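Local coordinates for C381 turret protein (Sulfolobus turreted icosahedral virus, PDB 4IND) that probably builds the turrets of an icosahedral archaeal virus, assembling as a pentamer whose subunits each carry three jelly-roll domains in series, at residues A[328-333]-A[344-349]; A[157-162]-A[183-188]. All blocks are in the same frame, centred on the assembly; numbering follows the deposited sequence.

Contact 1: residues A[328-333]-A[344-349]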
loop_
_atom_site.group_PDB
_atom_site.type_symbol
_atom_site.label_atom_id
_atom_site.label_comp_id
_atom_site.label_asym_id
_atom_site.label_seq_id
_atom_site.Cartn_x
_atom_site.Cartn_y
_atom_site.Cartn_z
ATOM N N SER A 328 -21.970 25.519 7.444
ATOM C CA SER A 328 -23.006 25.066 6.519
ATOM C C SER A 328 -24.004 24.185 7.241
ATOM O O SER A 328 -23.650 23.430 8.151
ATOM C CB SER A 328 -22.412 24.358 5.294
ATOM O OG SER A 328 -21.252 23.607 5.625
ATOM N N THR A 329 -25.263 24.312 6.847
ATOM C CA THR A 329 -26.330 23.500 7.405
ATOM C C THR A 329 -26.121 22.059 6.977
ATOM O O THR A 329 -25.962 21.787 5.783
ATOM C CB THR A 329 -27.692 24.004 6.926
ATOM O OG1 THR A 329 -27.878 25.355 7.375
ATOM C CG2 THR A 329 -28.816 23.134 7.469
ATOM N N VAL A 330 -26.086 21.142 7.947
ATOM C CA VAL A 330 -25.922 19.711 7.651
ATOM C C VAL A 330 -27.233 18.932 7.882
ATOM O O VAL A 330 -27.400 17.803 7.421
ATOM C CB VAL A 330 -24.782 19.078 8.443
ATOM C CG1 VAL A 330 -23.428 19.601 7.952
ATOM C CG2 VAL A 330 -24.954 19.339 9.939
ATOM N N TRP A 331 -28.155 19.541 8.616
ATOM C CA TRP A 331 -29.507 18.992 8.741
ATOM C C TRP A 331 -30.472 20.062 9.189
ATOM O O TRP A 331 -30.174 20.857 10.085
ATOM C CB TRP A 331 -29.578 17.809 9.710
ATOM C CG TRP A 331 -30.899 17.114 9.609
ATOM C CD1 TRP A 331 -31.949 17.201 10.492
ATOM C CD2 TRP A 331 -31.347 16.277 8.537
ATOM N NE1 TRP A 331 -32.998 16.453 10.039
ATOM C CE2 TRP A 331 -32.662 15.874 8.834
ATOM C CE3 TRP A 331 -30.761 15.819 7.348
ATOM C CZ2 TRP A 331 -33.410 15.031 7.996
ATOM C CZ3 TRP A 331 -31.496 14.979 6.511
ATOM C CH2 TRP A 331 -32.808 14.592 6.842
ATOM N N ASP A 332 -31.637 20.088 8.560
ATOM C CA ASP A 332 -32.668 21.035 8.918
ATOM C C ASP A 332 -33.823 20.228 9.504
ATOM O O ASP A 332 -34.483 19.471 8.794
ATOM C CB ASP A 332 -33.110 21.820 7.690
ATOM C CG ASP A 332 -34.128 22.890 8.020
ATOM O OD1 ASP A 332 -34.905 22.706 8.982
ATOM O OD2 ASP A 332 -34.152 23.921 7.323
ATOM N N PHE A 333 -34.047 20.358 10.808
ATOM C CA PHE A 333 -35.034 19.520 11.487
ATOM C C PHE A 333 -36.472 19.896 11.149
ATOM O O PHE A 333 -37.394 19.097 11.333
ATOM C CB PHE A 333 -34.800 19.530 13.002
ATOM C CG PHE A 333 -33.510 18.912 13.398
ATOM C CD1 PHE A 333 -33.412 17.542 13.588
ATOM C CD2 PHE A 333 -32.368 19.689 13.554
ATOM C CE1 PHE A 333 -32.188 16.959 13.947
ATOM C CE2 PHE A 333 -31.152 19.113 13.911
ATOM C CZ PHE A 333 -31.061 17.751 14.105
ATOM N N TRP A 344 -26.950 9.505 6.786
ATOM C CA TRP A 344 -26.400 10.786 7.209
ATOM C C TRP A 344 -25.148 10.552 8.010
ATOM O O TRP A 344 -25.163 9.842 9.016
ATOM C CB TRP A 344 -27.420 11.501 8.076
ATOM C CG TRP A 344 -27.153 12.952 8.398
ATOM C CD1 TRP A 344 -27.422 14.034 7.606
ATOM C CD2 TRP A 344 -26.660 13.474 9.640
ATOM N NE1 TRP A 344 -27.092 15.196 8.271
ATOM C CE2 TRP A 344 -26.640 14.878 9.537
ATOM C CE3 TRP A 344 -26.222 12.887 10.838
ATOM C CZ2 TRP A 344 -26.188 15.707 10.564
ATOM C CZ3 TRP A 344 -25.791 13.701 11.871
ATOM C CH2 TRP A 344 -25.773 15.097 11.727
ATOM N N ASP A 345 -24.064 11.164 7.556
ATOM C CA ASP A 345 -22.743 10.955 8.120
ATOM C C ASP A 345 -21.939 12.202 7.744
ATOM O O ASP A 345 -21.741 12.482 6.559
ATOM C CB ASP A 345 -22.143 9.684 7.502
ATOM C CG ASP A 345 -20.724 9.410 7.961
ATOM O OD1 ASP A 345 -20.441 9.585 9.163
ATOM O OD2 ASP A 345 -19.893 9.006 7.119
ATOM N N ILE A 346 -21.526 12.981 8.740
ATOM C CA ILE A 346 -20.826 14.230 8.463
ATOM C C ILE A 346 -19.372 14.090 8.868
ATOM O O ILE A 346 -19.064 13.968 10.065
ATOM C CB ILE A 346 -21.445 15.422 9.225
ATOM C CG1 ILE A 346 -22.957 15.442 9.059
ATOM C CG2 ILE A 346 -20.829 16.745 8.752
ATOM C CD1 ILE A 346 -23.438 15.592 7.611
ATOM N N ARG A 347 -18.475 14.127 7.882
ATOM C CA ARG A 347 -17.059 13.955 8.159
ATOM C C ARG A 347 -16.283 15.248 7.998
ATOM O O ARG A 347 -16.791 16.230 7.446
ATOM C CB ARG A 347 -16.454 12.894 7.240
ATOM C CG ARG A 347 -17.461 11.902 6.707
ATOM C CD ARG A 347 -16.820 10.557 6.419
ATOM N NE ARG A 347 -15.605 10.656 5.619
ATOM C CZ ARG A 347 -15.579 10.671 4.290
ATOM N NH1 ARG A 347 -16.711 10.608 3.597
ATOM N NH2 ARG A 347 -14.416 10.758 3.656
ATOM N N GLU A 348 -15.051 15.230 8.496
ATOM C CA GLU A 348 -14.097 16.324 8.310
ATOM C C GLU A 348 -14.644 17.682 8.739
ATOM O O GLU A 348 -14.584 18.644 8.003
ATOM C CB GLU A 348 -13.591 16.370 6.869
ATOM C CG GLU A 348 -12.596 15.267 6.568
ATOM C CD GLU A 348 -11.655 15.620 5.451
ATOM O OE1 GLU A 348 -10.795 16.510 5.668
ATOM O OE2 GLU A 348 -11.788 15.011 4.361
ATOM N N ILE A 349 -15.181 17.739 9.952
ATOM C CA ILE A 349 -15.583 19.002 10.554
ATOM C C ILE A 349 -14.933 19.066 11.930
ATOM O O ILE A 349 -14.476 18.045 12.445
ATOM C CB ILE A 349 -17.102 19.055 10.719
ATOM C CG1 ILE A 349 -17.565 17.784 11.428
ATOM C CG2 ILE A 349 -17.771 19.163 9.356
ATOM C CD1 ILE A 349 -18.908 17.888 12.084
#
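V330 and I346 sit nearest each other in the backbone, their CA atoms 7.5 Å apart, and no main-chain pair joins 328-333 to 344-349; side chains make the contact, together with the V330 carbonyl. Its one polar link runs from the indole of W344: NE1 lies 2.8 Å from V330 O, with an N-H...O angle of 173°. The acceptor falls in the indole plane, whereas NE1 stands 42° out of the carbonyl plane, so the bond is straight at the donor but misses the lone pairs. W344 reaches the carbonyl because its CG is anti to the backbone N.

The second tryptophan meets the first in an offset edge-to-face pair, planes at 79°, the edge of W331 directed at the face of W344. The six-membered ring of W331 and the five-membered ring of W344 have centroids 5.3 Å apart. With NE1 on V330 O and W331 against the ring, the indole of W344 is limited in its rotation. Beside it, CG2 of V330 lies 3.9 Å from CZ2 of W344, while CB of V330 touches CD1 of I346 at 3.8 Å. Within 344-349, I346 CG1 lies over one face of the W344 indole, offset toward its rim, making a small apolar cluster of buried residues.

V330 and W331 both face L316 of strand 311-319 in a classic beta bulge, and I346 pairs with L299 of strand 295-305. The contact therefore joins outermost strands of two four-stranded antiparallel sheets in the nucleoplasmin-like/VP jelly roll, while F271 of a second subunit meets W331 edge-to-face.

Contact 2: residues A[157-162]-A[183-188]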
loop_
_atom_site.group_PDB
_atom_site.type_symbol
_atom_site.label_atom_id
_atom_site.label_comp_id
_atom_site.label_asym_id
_atom_site.label_seq_id
_atom_site.Cartn_x
_atom_site.Cartn_y
_atom_site.Cartn_z
ATOM N N ILE A 157 13.794 11.720 18.289
ATOM C CA ILE A 157 14.912 12.409 18.949
ATOM C C ILE A 157 14.690 12.404 20.458
ATOM O O ILE A 157 13.618 12.784 20.913
ATOM C CB ILE A 157 14.990 13.855 18.476
ATOM C CG1 ILE A 157 15.242 13.895 16.958
ATOM C CG2 ILE A 157 16.096 14.627 19.215
ATOM C CD1 ILE A 157 15.086 15.298 16.373
ATOM N N PRO A 158 15.707 11.963 21.233
ATOM C CA PRO A 158 15.559 11.861 22.694
ATOM C C PRO A 158 15.461 13.235 23.348
ATOM O O PRO A 158 15.597 14.247 22.653
ATOM C CB PRO A 158 16.821 11.108 23.132
ATOM C CG PRO A 158 17.813 11.324 22.028
ATOM C CD PRO A 158 17.001 11.433 20.764
ATOM N N LYS A 159 15.199 13.269 24.653
ATOM C CA LYS A 159 14.939 14.523 25.341
ATOM C C LYS A 159 16.262 15.255 25.575
ATOM O O LYS A 159 16.843 15.183 26.642
ATOM C CB LYS A 159 14.190 14.276 26.655
ATOM C CG LYS A 159 13.751 15.549 27.368
ATOM C CD LYS A 159 13.331 15.258 28.821
ATOM C CE LYS A 159 12.050 14.438 28.880
ATOM N NZ LYS A 159 11.537 14.310 30.272
ATOM N N ILE A 160 16.733 15.955 24.547
ATOM C CA ILE A 160 18.046 16.606 24.604
ATOM C C ILE A 160 18.046 18.015 23.999
ATOM O O ILE A 160 19.082 18.683 23.964
ATOM C CB ILE A 160 19.108 15.778 23.841
ATOM C CG1 ILE A 160 18.666 15.605 22.392
ATOM C CG2 ILE A 160 19.352 14.425 24.518
ATOM C CD1 ILE A 160 19.767 15.025 21.478
ATOM N N ILE A 161 16.904 18.456 23.481
ATOM C CA ILE A 161 16.836 19.766 22.845
ATOM C C ILE A 161 16.570 20.814 23.899
ATOM O O ILE A 161 15.588 20.737 24.640
ATOM C CB ILE A 161 15.720 19.856 21.781
ATOM C CG1 ILE A 161 15.809 18.713 20.776
ATOM C CG2 ILE A 161 15.763 21.216 21.071
ATOM C CD1 ILE A 161 14.542 18.555 19.916
ATOM N N HIS A 162 17.446 21.808 23.981
ATOM C CA HIS A 162 17.291 22.851 24.994
ATOM C C HIS A 162 16.703 24.130 24.433
ATOM O O HIS A 162 17.162 24.636 23.401
ATOM C CB HIS A 162 18.646 23.202 25.645
ATOM C CG HIS A 162 19.261 22.072 26.392
ATOM N ND1 HIS A 162 18.982 21.821 27.720
ATOM C CD2 HIS A 162 20.134 21.110 26.009
ATOM C CE1 HIS A 162 19.661 20.764 28.119
ATOM N NE2 HIS A 162 20.373 20.315 27.099
ATOM N N PRO A 183 8.154 14.686 24.744
ATOM C CA PRO A 183 8.458 14.542 26.166
ATOM C C PRO A 183 9.265 15.766 26.531
ATOM O O PRO A 183 10.105 16.172 25.716
ATOM C CB PRO A 183 9.369 13.308 26.214
ATOM C CG PRO A 183 9.222 12.627 24.876
ATOM C CD PRO A 183 8.881 13.712 23.902
ATOM N N TYR A 184 9.012 16.364 27.689
ATOM C CA TYR A 184 9.749 17.553 28.093
ATOM C C TYR A 184 10.025 17.537 29.582
ATOM O O TYR A 184 9.367 16.825 30.322
ATOM C CB TYR A 184 8.960 18.817 27.744
ATOM C CG TYR A 184 7.633 18.910 28.456
ATOM C CD1 TYR A 184 7.562 19.363 29.778
ATOM C CD2 TYR A 184 6.445 18.524 27.829
ATOM C CE1 TYR A 184 6.355 19.444 30.445
ATOM C CE2 TYR A 184 5.224 18.609 28.512
ATOM C CZ TYR A 184 5.200 19.067 29.812
ATOM O OH TYR A 184 4.009 19.146 30.488
ATOM N N SER A 185 11.036 18.311 29.984
ATOM C CA SER A 185 11.274 18.643 31.389
ATOM C C SER A 185 11.489 20.143 31.454
ATOM O O SER A 185 12.041 20.739 30.517
ATOM C CB SER A 185 12.516 17.940 31.936
ATOM O OG SER A 185 12.376 16.534 31.929
ATOM N N TYR A 186 11.055 20.763 32.538
ATOM C CA TYR A 186 11.288 22.189 32.707
ATOM C C TYR A 186 11.811 22.497 34.091
ATOM O O TYR A 186 11.635 21.718 35.039
ATOM C CB TYR A 186 10.001 22.982 32.454
ATOM C CG TYR A 186 8.933 22.714 33.490
ATOM C CD1 TYR A 186 8.973 23.324 34.729
ATOM C CD2 TYR A 186 7.901 21.837 33.225
ATOM C CE1 TYR A 186 8.003 23.071 35.677
ATOM C CE2 TYR A 186 6.929 21.580 34.154
ATOM C CZ TYR A 186 6.980 22.198 35.380
ATOM O OH TYR A 186 5.995 21.912 36.288
ATOM N N ASN A 187 12.461 23.646 34.206
ATOM C CA ASN A 187 12.829 24.180 35.502
ATOM C C ASN A 187 12.388 25.634 35.571
ATOM O O ASN A 187 12.917 26.492 34.868
ATOM C CB ASN A 187 14.336 24.052 35.734
ATOM C CG ASN A 187 14.761 24.632 37.063
ATOM O OD1 ASN A 187 13.950 24.738 37.987
ATOM N ND2 ASN A 187 16.032 25.016 37.173
ATOM N N ASN A 188 11.390 25.908 36.400
ATOM C CA ASN A 188 10.957 27.284 36.607
ATOM C C ASN A 188 11.837 27.880 37.685
ATOM O O ASN A 188 11.701 27.550 38.851
ATOM C CB ASN A 188 9.487 27.334 37.031
ATOM C CG ASN A 188 8.982 28.748 37.239
ATOM O OD1 ASN A 188 9.685 29.724 36.963
ATOM N ND2 ASN A 188 7.748 28.866 37.722
#
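K159 lies across the start of 183-188 and carries the contact from its side, its CB directed toward 183-188. CG is anti to the backbone N (chi1 -174°), and a bend at chi3 (-68°) brings the ammonium end round to S185. There NZ donates to OG of S185 at 2.9 Å; a second, weak bond goes from NZ to the carbonyl O of Y184 at 3.3 Å. Two acceptors from successive residues, one hydroxyl and one backbone carbonyl, thus share the lysine nitrogen.

The apolar part of the chain is used as well: CE of K159 rests 3.9 Å from CB of P183. The CB of Y184 points away from K159, and its ring meets F226, so this residue offers the lysine its backbone rather than its phenol.

K159 is the centre of an inverse gamma turn, at the corner where strand 155-163 breaks, and I160 and I161 then face F255 in a classic beta bulge. Strand 253-262 separates 155-163 from 176-187 in the order of the antiparallel sheet, but the corner brings the CA of K159 to 6.5 Å from the CA of P183; K159 also touches T254. Such a 1-4-2-3 order belongs to the jelly roll, here the second galactose-binding-like domain.

In the fold
Contacts 1 and 2 lie on opposite sides of the chain's centre, in different domains, with centres 42 Å apart and nearest atoms about 25 Å apart. They share no strand. In both, the chain turns a corner beside a classic beta bulge, yet the chemistry differs with burial. All four touching residues of contact 1 are buried, and aromatic and aliphatic groups dominate around one indole bond between two sheets. Contact 2 is only partly buried and relies on a lysine at a strand corner donating to a hydroxyl and, weakly, to a carbonyl, with both segments on strands of one sheet. Subunit neighbours differ too: a second subunit approaches many residues of contact 1, a third only two of contact 2.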